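Gram-negative insecticidal protein (Chromobacterium piscinae, PDB 6FBM) acts as an insecticidal toxin, probably by forming membrane pores through its MACPF domain, and also carries a beta-tripod region that may recognise target cells. Local coordinates at residues A[346-351]-A[434-439]; A[344-347]-A[353-356]; A[405-410]-A[430-435]; A[382-387]-A[413-418]. All coordinates share one frame; numbering follows the deposited sequence.

Contact 1 (A[346-351]-A[434-439]); sequences PSTSNG and LPDYVC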
# COMPACT_ATOMS: atom_id res chain seq x y z
N PRO A 346 -50.86 -28.08 46.68
CA PRO A 346 -49.68 -27.49 47.26
C PRO A 346 -49.56 -26.05 46.83
O PRO A 346 -49.90 -25.72 45.70
CB PRO A 346 -48.55 -28.32 46.66
CG PRO A 346 -49.06 -28.72 45.32
CD PRO A 346 -50.56 -28.81 45.43
N SER A 347 -49.11 -25.19 47.73
CA SER A 347 -48.89 -23.80 47.39
C SER A 347 -47.61 -23.71 46.64
O SER A 347 -46.63 -24.34 47.02
CB SER A 347 -48.86 -22.89 48.64
OG SER A 347 -50.17 -22.75 49.17
N THR A 348 -47.63 -22.90 45.59
CA THR A 348 -46.50 -22.76 44.69
C THR A 348 -46.00 -21.33 44.63
O THR A 348 -46.79 -20.38 44.72
CB THR A 348 -46.87 -23.22 43.24
OG1 THR A 348 -48.05 -22.55 42.79
CG2 THR A 348 -47.10 -24.71 43.20
N SER A 349 -44.69 -21.18 44.42
CA SER A 349 -44.05 -19.86 44.26
C SER A 349 -42.63 -20.07 43.73
O SER A 349 -42.14 -21.21 43.67
CB SER A 349 -43.97 -19.14 45.61
OG SER A 349 -43.21 -19.92 46.53
N ASN A 350 -41.96 -18.97 43.36
CA ASN A 350 -40.54 -18.98 42.94
C ASN A 350 -40.27 -19.97 41.81
O ASN A 350 -39.24 -20.65 41.83
CB ASN A 350 -39.60 -19.32 44.12
CG ASN A 350 -39.76 -18.38 45.29
OD1 ASN A 350 -40.22 -17.22 45.15
ND2 ASN A 350 -39.36 -18.87 46.48
N GLY A 351 -41.20 -20.07 40.86
CA GLY A 351 -41.04 -20.99 39.75
C GLY A 351 -41.20 -22.48 40.06
O GLY A 351 -40.94 -23.34 39.18
N LEU A 434 -55.60 -23.51 37.85
CA LEU A 434 -54.35 -23.76 38.54
C LEU A 434 -53.26 -23.23 37.65
O LEU A 434 -52.64 -24.00 36.92
CB LEU A 434 -54.16 -25.25 38.75
CG LEU A 434 -55.20 -25.95 39.62
CD1 LEU A 434 -55.02 -27.47 39.52
CD2 LEU A 434 -55.15 -25.48 41.07
N PRO A 435 -52.99 -21.91 37.72
CA PRO A 435 -51.99 -21.32 36.82
C PRO A 435 -50.62 -21.99 36.90
O PRO A 435 -49.91 -21.99 35.92
CB PRO A 435 -51.89 -19.84 37.29
CG PRO A 435 -53.09 -19.60 38.13
CD PRO A 435 -53.46 -20.93 38.72
N ASP A 436 -50.28 -22.58 38.04
CA ASP A 436 -48.97 -23.16 38.25
C ASP A 436 -48.97 -24.68 38.13
O ASP A 436 -48.00 -25.33 38.52
CB ASP A 436 -48.40 -22.72 39.61
CG ASP A 436 -48.18 -21.19 39.72
OD1 ASP A 436 -48.04 -20.51 38.65
OD2 ASP A 436 -48.11 -20.72 40.87
N TYR A 437 -50.03 -25.27 37.58
CA TYR A 437 -50.01 -26.68 37.20
C TYR A 437 -49.21 -26.87 35.92
O TYR A 437 -49.37 -26.12 34.95
CB TYR A 437 -51.42 -27.24 37.00
CG TYR A 437 -51.49 -28.75 36.87
CD1 TYR A 437 -51.25 -29.37 35.66
CD2 TYR A 437 -51.80 -29.55 37.96
CE1 TYR A 437 -51.30 -30.76 35.54
CE2 TYR A 437 -51.88 -30.93 37.85
CZ TYR A 437 -51.64 -31.53 36.63
OH TYR A 437 -51.71 -32.89 36.51
N VAL A 438 -48.37 -27.91 35.93
CA VAL A 438 -47.59 -28.26 34.76
C VAL A 438 -47.61 -29.74 34.53
O VAL A 438 -47.83 -30.54 35.46
CB VAL A 438 -46.12 -27.78 34.87
CG1 VAL A 438 -46.07 -26.27 34.95
CG2 VAL A 438 -45.41 -28.41 36.07
N CYS A 439 -47.36 -30.09 33.28
CA CYS A 439 -47.01 -31.44 32.88
C CYS A 439 -45.51 -31.52 32.78
O CYS A 439 -44.83 -30.50 32.70
CB CYS A 439 -47.67 -31.76 31.55
SG CYS A 439 -49.43 -31.64 31.64
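The type I beta turn from Leu434 to Tyr437 presents Asp436, its third residue, to Thr348 in the loop that joins strand 342-346 to strand 352-354. The turn is closed by its own backbone bond, Tyr437 N to Leu434 O at 3.0 Å, so Asp436 leaves a fixed corner of the chain. Across the contact, all of the direct touching is done by the Thr348-Asp436 pair, whose CA atoms stand 6.9 Å apart. Thr348 OG1 donates to Asp436 OD2 over 2.7 Å. The carboxylate accepts on the anti lone pair of OD2, on the side away from its other oxygen. The hydroxyl therefore arrives from the CB side of the acid, and Thr348 OG1 also lies 3.2 Å from Asp436 CB. With chi1 at 53°, Thr348 holds OG1 between its backbone N and carbonyl carbon, a position from which the oxygen reaches over to the acid. The two side chains pass each other in opposite directions instead of meeting head on, and Thr348 CB comes to 3.7 Å from Asp436 OD2. As a donor, the hydroxyl would if anything favour the ionised acid. The turn is also held by strand 352-354: the backbones of Asp436 and Val438 both bond to Met354, and the side chain of Asp436 touches Lys353. This is a side-chain hydrogen bond between two loops at the surface, in which a residue of a type I beta turn ties down a connecting loop of the C-terminal beta-rich region.

Contact 2 (A[344-347]-A[353-356]); sequences FNPS and KMVG
Segments 344-347 and 353-356 run in opposite directions, with Pro346 CA 6.7 Å from Met354 CA and Asn345 CA 7.5 Å from Gly356 CA. Those gaps are wider than the CA-CA spacing of directly paired antiparallel strands, and the two strands indeed belong to different beta sheets. Strand 342-346 is the middle of an antiparallel three-stranded sheet, whereas strand 352-354, only weakly bonded, pairs with strand 373-376. The contact is thus sheet-to-sheet packing through side chains, and Met354 does most of the bridging. Its CG lies anti to the backbone N (chi1 177°), and the chain stays extended to the methyl, a straight rod reaching to the far strand. Pro346 meets that rod at about a right angle. Its CD and CG touch the middle of the methionine, with Pro346 CD 3.9 Å from Met354 CG and likewise 3.9 Å from Met354 SD. The same Pro346 CD is 3.9 Å from Gly356 O, where the second segment swings past on its way to strand 358-360. Pro346 also packs on Pro324 and Ile373, and Leu434 touches both Asn345 and Met354, so apolar groups line much of the buried methionine. At its tip the methyl comes up against a carboxamide whose oxygen is already committed, since Asn345 OD1 takes a hydrogen bond from Gln357 NE2. This bond probably helps to fix the rotation of the amide. The rod ends with Met354 CE 3.3 Å from Asn345 OD1 and 3.9 Å from Asn345 CG.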
# COMPACT_ATOMS: atom_id res chain seq x y z
N PHE A 344 -56.25 -31.58 48.27
CA PHE A 344 -55.40 -30.49 48.70
C PHE A 344 -54.43 -30.14 47.58
O PHE A 344 -53.83 -31.04 46.99
CB PHE A 344 -54.65 -30.87 50.00
CG PHE A 344 -55.54 -31.08 51.19
CD1 PHE A 344 -56.31 -32.24 51.33
CD2 PHE A 344 -55.61 -30.13 52.19
CE1 PHE A 344 -57.13 -32.43 52.41
CE2 PHE A 344 -56.42 -30.31 53.31
CZ PHE A 344 -57.19 -31.47 53.42
N ASN A 345 -54.31 -28.85 47.30
CA ASN A 345 -53.28 -28.31 46.43
C ASN A 345 -52.07 -27.88 47.24
O ASN A 345 -52.22 -27.34 48.32
CB ASN A 345 -53.79 -27.08 45.69
CG ASN A 345 -54.90 -27.39 44.74
OD1 ASN A 345 -55.09 -28.53 44.35
ND2 ASN A 345 -55.64 -26.38 44.37
N PRO A 346 -50.86 -28.08 46.68
CA PRO A 346 -49.68 -27.49 47.26
C PRO A 346 -49.56 -26.05 46.83
O PRO A 346 -49.90 -25.72 45.70
CB PRO A 346 -48.55 -28.32 46.66
CG PRO A 346 -49.06 -28.72 45.32
CD PRO A 346 -50.56 -28.81 45.43
N SER A 347 -49.11 -25.19 47.73
CA SER A 347 -48.89 -23.80 47.39
C SER A 347 -47.61 -23.71 46.64
O SER A 347 -46.63 -24.34 47.02
CB SER A 347 -48.86 -22.89 48.64
OG SER A 347 -50.17 -22.75 49.17
N LYS A 353 -43.71 -25.66 40.63
CA LYS A 353 -44.96 -25.96 39.92
C LYS A 353 -45.66 -27.19 40.49
O LYS A 353 -45.03 -28.14 40.92
CB LYS A 353 -44.68 -26.16 38.44
CG LYS A 353 -43.90 -25.03 37.77
CD LYS A 353 -44.68 -23.71 37.70
CE LYS A 353 -43.80 -22.58 37.20
NZ LYS A 353 -44.64 -21.45 36.71
N MET A 354 -46.99 -27.13 40.48
CA MET A 354 -47.86 -28.23 40.88
C MET A 354 -47.95 -29.25 39.78
O MET A 354 -48.04 -28.87 38.60
CB MET A 354 -49.27 -27.69 41.16
CG MET A 354 -50.31 -28.74 41.54
SD MET A 354 -51.84 -27.88 41.86
CE MET A 354 -52.95 -29.29 41.98
N VAL A 355 -47.93 -30.53 40.17
CA VAL A 355 -48.15 -31.63 39.23
C VAL A 355 -49.40 -32.48 39.52
O VAL A 355 -49.80 -33.30 38.67
CB VAL A 355 -46.93 -32.53 39.14
CG1 VAL A 355 -45.77 -31.74 38.56
CG2 VAL A 355 -46.56 -33.13 40.48
N GLY A 356 -50.01 -32.29 40.69
CA GLY A 356 -51.17 -33.08 41.10
C GLY A 356 -51.71 -32.66 42.44
O GLY A 356 -51.05 -31.92 43.16

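Contact 3 (A[405-410]-A[430-435]); sequences ACWRAI and NPPNLP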
# COMPACT_ATOMS: atom_id res chain seq x y z
N ALA A 405 -66.46 -33.43 40.19
CA ALA A 405 -65.81 -33.92 38.98
C ALA A 405 -64.35 -34.22 39.17
O ALA A 405 -63.70 -33.61 40.00
CB ALA A 405 -65.99 -32.92 37.86
N CYS A 406 -63.85 -35.15 38.36
CA CYS A 406 -62.43 -35.47 38.32
C CYS A 406 -61.91 -34.98 36.98
O CYS A 406 -62.45 -35.36 35.94
CB CYS A 406 -62.25 -36.97 38.42
SG CYS A 406 -60.53 -37.45 38.38
N TRP A 407 -60.88 -34.13 37.01
CA TRP A 407 -60.31 -33.60 35.77
C TRP A 407 -58.89 -34.09 35.54
O TRP A 407 -58.16 -34.35 36.49
CB TRP A 407 -60.31 -32.09 35.78
CG TRP A 407 -61.64 -31.46 35.75
CD1 TRP A 407 -62.46 -31.24 36.82
CD2 TRP A 407 -62.31 -30.92 34.61
NE1 TRP A 407 -63.60 -30.60 36.42
CE2 TRP A 407 -63.53 -30.40 35.06
CE3 TRP A 407 -61.99 -30.82 33.25
CZ2 TRP A 407 -64.45 -29.79 34.19
CZ3 TRP A 407 -62.90 -30.21 32.39
CH2 TRP A 407 -64.11 -29.71 32.87
N ARG A 408 -58.52 -34.21 34.25
CA ARG A 408 -57.16 -34.55 33.83
C ARG A 408 -56.58 -33.42 33.08
O ARG A 408 -57.26 -32.83 32.21
CB ARG A 408 -57.15 -35.62 32.77
CG ARG A 408 -57.03 -37.00 33.30
CD ARG A 408 -55.84 -37.75 32.77
NE ARG A 408 -56.30 -39.10 32.49
CZ ARG A 408 -56.64 -40.03 33.39
NH1 ARG A 408 -57.05 -41.19 32.93
NH2 ARG A 408 -56.54 -39.85 34.71
N ALA A 409 -55.31 -33.17 33.32
CA ALA A 409 -54.59 -32.26 32.47
C ALA A 409 -54.43 -32.95 31.11
O ALA A 409 -54.10 -34.13 31.03
CB ALA A 409 -53.24 -31.92 33.07
N ILE A 410 -54.75 -32.21 30.06
CA ILE A 410 -54.39 -32.60 28.72
C ILE A 410 -52.98 -32.05 28.50
O ILE A 410 -52.81 -30.83 28.46
CB ILE A 410 -55.36 -32.05 27.65
CG1 ILE A 410 -56.80 -32.47 27.94
CG2 ILE A 410 -54.97 -32.58 26.27
CD1 ILE A 410 -57.83 -31.67 27.17
N ASN A 430 -67.00 -26.49 36.71
CA ASN A 430 -65.92 -25.53 36.53
C ASN A 430 -64.63 -26.29 36.46
O ASN A 430 -64.36 -27.14 37.32
CB ASN A 430 -65.86 -24.57 37.71
CG ASN A 430 -67.11 -23.76 37.84
OD1 ASN A 430 -67.73 -23.40 36.82
ND2 ASN A 430 -67.53 -23.51 39.07
N PRO A 431 -63.82 -26.01 35.42
CA PRO A 431 -62.58 -26.72 35.26
C PRO A 431 -61.54 -26.17 36.24
O PRO A 431 -61.73 -25.06 36.75
CB PRO A 431 -62.18 -26.39 33.84
CG PRO A 431 -62.73 -25.02 33.61
CD PRO A 431 -63.99 -24.96 34.40
N PRO A 432 -60.47 -26.94 36.52
CA PRO A 432 -59.41 -26.47 37.39
C PRO A 432 -58.84 -25.13 36.93
O PRO A 432 -58.72 -24.88 35.73
CB PRO A 432 -58.37 -27.57 37.28
CG PRO A 432 -59.10 -28.77 36.87
CD PRO A 432 -60.22 -28.30 36.02
N ASN A 433 -58.54 -24.27 37.90
CA ASN A 433 -57.91 -23.00 37.62
C ASN A 433 -56.67 -23.03 38.46
O ASN A 433 -56.69 -22.68 39.62
CB ASN A 433 -58.83 -21.86 38.03
CG ASN A 433 -58.16 -20.52 37.92
OD1 ASN A 433 -57.20 -20.33 37.16
ND2 ASN A 433 -58.65 -19.59 38.71
N LEU A 434 -55.60 -23.51 37.85
CA LEU A 434 -54.35 -23.76 38.54
C LEU A 434 -53.26 -23.23 37.65
O LEU A 434 -52.64 -24.00 36.92
CB LEU A 434 -54.16 -25.25 38.75
CG LEU A 434 -55.20 -25.95 39.62
CD1 LEU A 434 -55.02 -27.47 39.52
CD2 LEU A 434 -55.15 -25.48 41.07
N PRO A 435 -52.99 -21.91 37.72
CA PRO A 435 -51.99 -21.32 36.82
C PRO A 435 -50.62 -21.99 36.90
O PRO A 435 -49.91 -21.99 35.92
CB PRO A 435 -51.89 -19.84 37.29
CG PRO A 435 -53.09 -19.60 38.13
CD PRO A 435 -53.46 -20.93 38.72
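In Trp407 the first torsion sets CG anti to the carbonyl carbon and beside the backbone N, and a chi2 of 83° then turns the indole plane so that one face meets Pro431 and Pro432. Asn430, Pro431 and Pro432 have backbone angles of the polyproline II kind, and this extended course takes the two prolines one after the other across that face. Pro432 covers the pyrrole part: its CD lies 3.6 Å from the centroid of the five-membered ring of Trp407, only 17° off the normal. Pro431 covers the benzo part, with its CA 4.0 Å from the six-membered centroid of Trp407 and 20° off the normal. Both are CH-pi contacts made by carbons bonded to a proline nitrogen, whose hydrogens are somewhat polarised and so suit an electron-rich indole. The tightest approach is Pro432 CD to Trp407 CG at 3.5 Å, and Pro432 CG reaches back to Trp407 CB at 3.7 Å. At the other end of the indole, Pro431 CB is 4.0 Å from Trp407 CH2. The ring of Pro431 lies alongside the indole and points the same way, whereas Pro432 is set at a slant. Asn430 O approaches Trp407 NE1 obliquely at 3.7 Å, too long for a hydrogen bond. Strand 403-410 is bonded to strands 388-391 and 421-426, and Trp407 packs on Trp389, Arg391 and Met423 from these neighbours, while Pro432 rests on Val421 and Trp389, fastening the loop that leads to strand 439-441 onto the sheet.

Contact 4 (A[382-387]-A[413-418]); sequences VLKAPV and QGYRAL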
# COMPACT_ATOMS: atom_id res chain seq x y z
N VAL A 382 -38.62 -28.64 30.60
CA VAL A 382 -39.13 -29.96 31.04
C VAL A 382 -40.49 -29.93 31.72
O VAL A 382 -41.19 -30.95 31.77
CB VAL A 382 -38.14 -30.70 31.97
CG1 VAL A 382 -36.86 -31.05 31.23
CG2 VAL A 382 -37.80 -29.90 33.20
N LEU A 383 -40.82 -28.77 32.30
CA LEU A 383 -42.15 -28.48 32.79
C LEU A 383 -42.78 -27.56 31.80
O LEU A 383 -42.18 -26.56 31.39
CB LEU A 383 -42.09 -27.78 34.14
CG LEU A 383 -41.39 -28.56 35.26
CD1 LEU A 383 -41.38 -27.74 36.54
CD2 LEU A 383 -42.02 -29.93 35.48
N LYS A 384 -44.01 -27.88 31.41
CA LYS A 384 -44.78 -27.03 30.52
C LYS A 384 -46.22 -27.10 30.94
O LYS A 384 -46.70 -28.17 31.30
CB LYS A 384 -44.63 -27.53 29.09
CG LYS A 384 -45.13 -26.58 28.05
CD LYS A 384 -44.80 -27.02 26.66
CE LYS A 384 -45.26 -25.92 25.71
NZ LYS A 384 -44.90 -26.30 24.35
N ALA A 385 -46.92 -25.97 30.89
CA ALA A 385 -48.37 -25.95 31.21
C ALA A 385 -49.17 -26.92 30.35
O ALA A 385 -48.81 -27.20 29.19
CB ALA A 385 -48.94 -24.54 31.08
N PRO A 386 -50.29 -27.45 30.90
CA PRO A 386 -51.20 -28.26 30.10
C PRO A 386 -51.88 -27.45 29.03
O PRO A 386 -52.01 -26.25 29.18
CB PRO A 386 -52.21 -28.77 31.13
CG PRO A 386 -52.20 -27.78 32.23
CD PRO A 386 -50.80 -27.27 32.28
N VAL A 387 -52.29 -28.08 27.95
CA VAL A 387 -53.05 -27.37 26.90
C VAL A 387 -54.51 -27.24 27.25
O VAL A 387 -55.23 -26.43 26.70
CB VAL A 387 -52.89 -27.99 25.50
CG1 VAL A 387 -51.41 -27.99 25.14
CG2 VAL A 387 -53.53 -29.37 25.38
N GLN A 413 -48.02 -31.90 23.42
CA GLN A 413 -47.32 -32.99 22.74
C GLN A 413 -45.95 -33.25 23.38
O GLN A 413 -45.13 -32.32 23.52
CB GLN A 413 -47.12 -32.68 21.23
CG GLN A 413 -46.59 -33.88 20.40
CD GLN A 413 -47.63 -35.03 20.30
OE1 GLN A 413 -48.83 -34.83 20.58
NE2 GLN A 413 -47.17 -36.23 19.94
N GLY A 414 -45.74 -34.51 23.78
CA GLY A 414 -44.49 -34.95 24.40
C GLY A 414 -44.43 -34.92 25.92
O GLY A 414 -43.46 -35.40 26.49
N TYR A 415 -45.46 -34.36 26.58
CA TYR A 415 -45.48 -34.26 28.04
C TYR A 415 -46.54 -35.19 28.68
O TYR A 415 -47.34 -35.80 27.99
CB TYR A 415 -45.71 -32.82 28.45
CG TYR A 415 -44.64 -31.88 27.98
CD1 TYR A 415 -44.54 -31.52 26.63
CD2 TYR A 415 -43.71 -31.33 28.88
CE1 TYR A 415 -43.55 -30.65 26.20
CE2 TYR A 415 -42.71 -30.46 28.45
CZ TYR A 415 -42.64 -30.13 27.12
OH TYR A 415 -41.68 -29.27 26.71
N ARG A 416 -46.50 -35.29 30.00
CA ARG A 416 -47.40 -36.16 30.75
C ARG A 416 -47.85 -35.48 32.02
O ARG A 416 -47.09 -34.72 32.61
CB ARG A 416 -46.67 -37.43 31.19
CG ARG A 416 -46.06 -38.25 30.08
CD ARG A 416 -47.13 -39.04 29.36
NE ARG A 416 -46.48 -39.84 28.33
CZ ARG A 416 -46.11 -39.41 27.13
NH1 ARG A 416 -46.37 -38.18 26.73
NH2 ARG A 416 -45.48 -40.24 26.32
N ALA A 417 -49.07 -35.78 32.45
CA ALA A 417 -49.56 -35.31 33.74
C ALA A 417 -49.28 -36.37 34.81
O ALA A 417 -49.27 -37.56 34.53
CB ALA A 417 -51.04 -34.99 33.66
N LEU A 418 -49.01 -35.91 36.03
CA LEU A 418 -48.65 -36.80 37.13
C LEU A 418 -49.79 -37.06 38.11
O LEU A 418 -49.75 -38.03 38.86
CB LEU A 418 -47.46 -36.24 37.89
CG LEU A 418 -46.23 -35.88 37.05
CD1 LEU A 418 -45.04 -35.61 37.98
CD2 LEU A 418 -45.87 -37.01 36.06
O HOH W 1 -42.30 -28.40 23.57
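Lys384 and Tyr415 meet at about a right angle, the aliphatic part of the lysine passing over one face of the phenol ring. Lys384 CB sits 3.9 Å from the centroid of the Tyr415 ring and 25° off its normal, a CH-pi contact displaced toward CE2, from which Lys384 CB is 3.6 Å. Extended throughout, with CG anti to the backbone N (chi1 -167°), the lysine chain carries on across the ring, so that Lys384 CD comes 3.8 Å from Tyr415 CZ. Its ammonium end then lies off to one side, level with the hydroxyl. A water near the ring plane links the two ends, but both bonds are weak: Lys384 NZ gives to it over 3.4 Å, and it gives to Tyr415 OH over 3.3 Å. The firmer partner of that hydroxyl is Gly381 O, just ahead of the first segment. At the ring edge, Val382 O approaches Tyr415 CE2 at 3.7 Å. The Tyr415 and His441 rings also meet edge-to-face. Arg416 turns back on its own strand, its NH1 bonding to Tyr415 O over 2.9 Å from well above the carbonyl plane. Backbone bonds tie Lys384 to Cys439 and Arg416 to Val440, placing strand 439-441 between the two segments. The result is a lysine-tyrosine CH-pi contact between the two outer strands of a small three-stranded antiparallel sheet, over its centre strand.

How the contacts relate
From the N terminus, contact 2 closes first, bringing residues 353-356 back beside 344-347 after a short loop. Contact 1 starts from that same stretch but closes only at 434-439, and its wide loop encloses the whole of contact 4. Contacts 3 and 4 cross: 405-410 leaves before 413-418 has returned to 382-387, and 430-435 comes later, running into the second segment of contact 1. Contacts 2 and 3 meet through the loop that contains Leu434, while Ile410 O probably bonds Val387 N between contacts 3 and 4. Together they join several small sheets of the C-terminal region, consistent with the beta-tripod part of the protein.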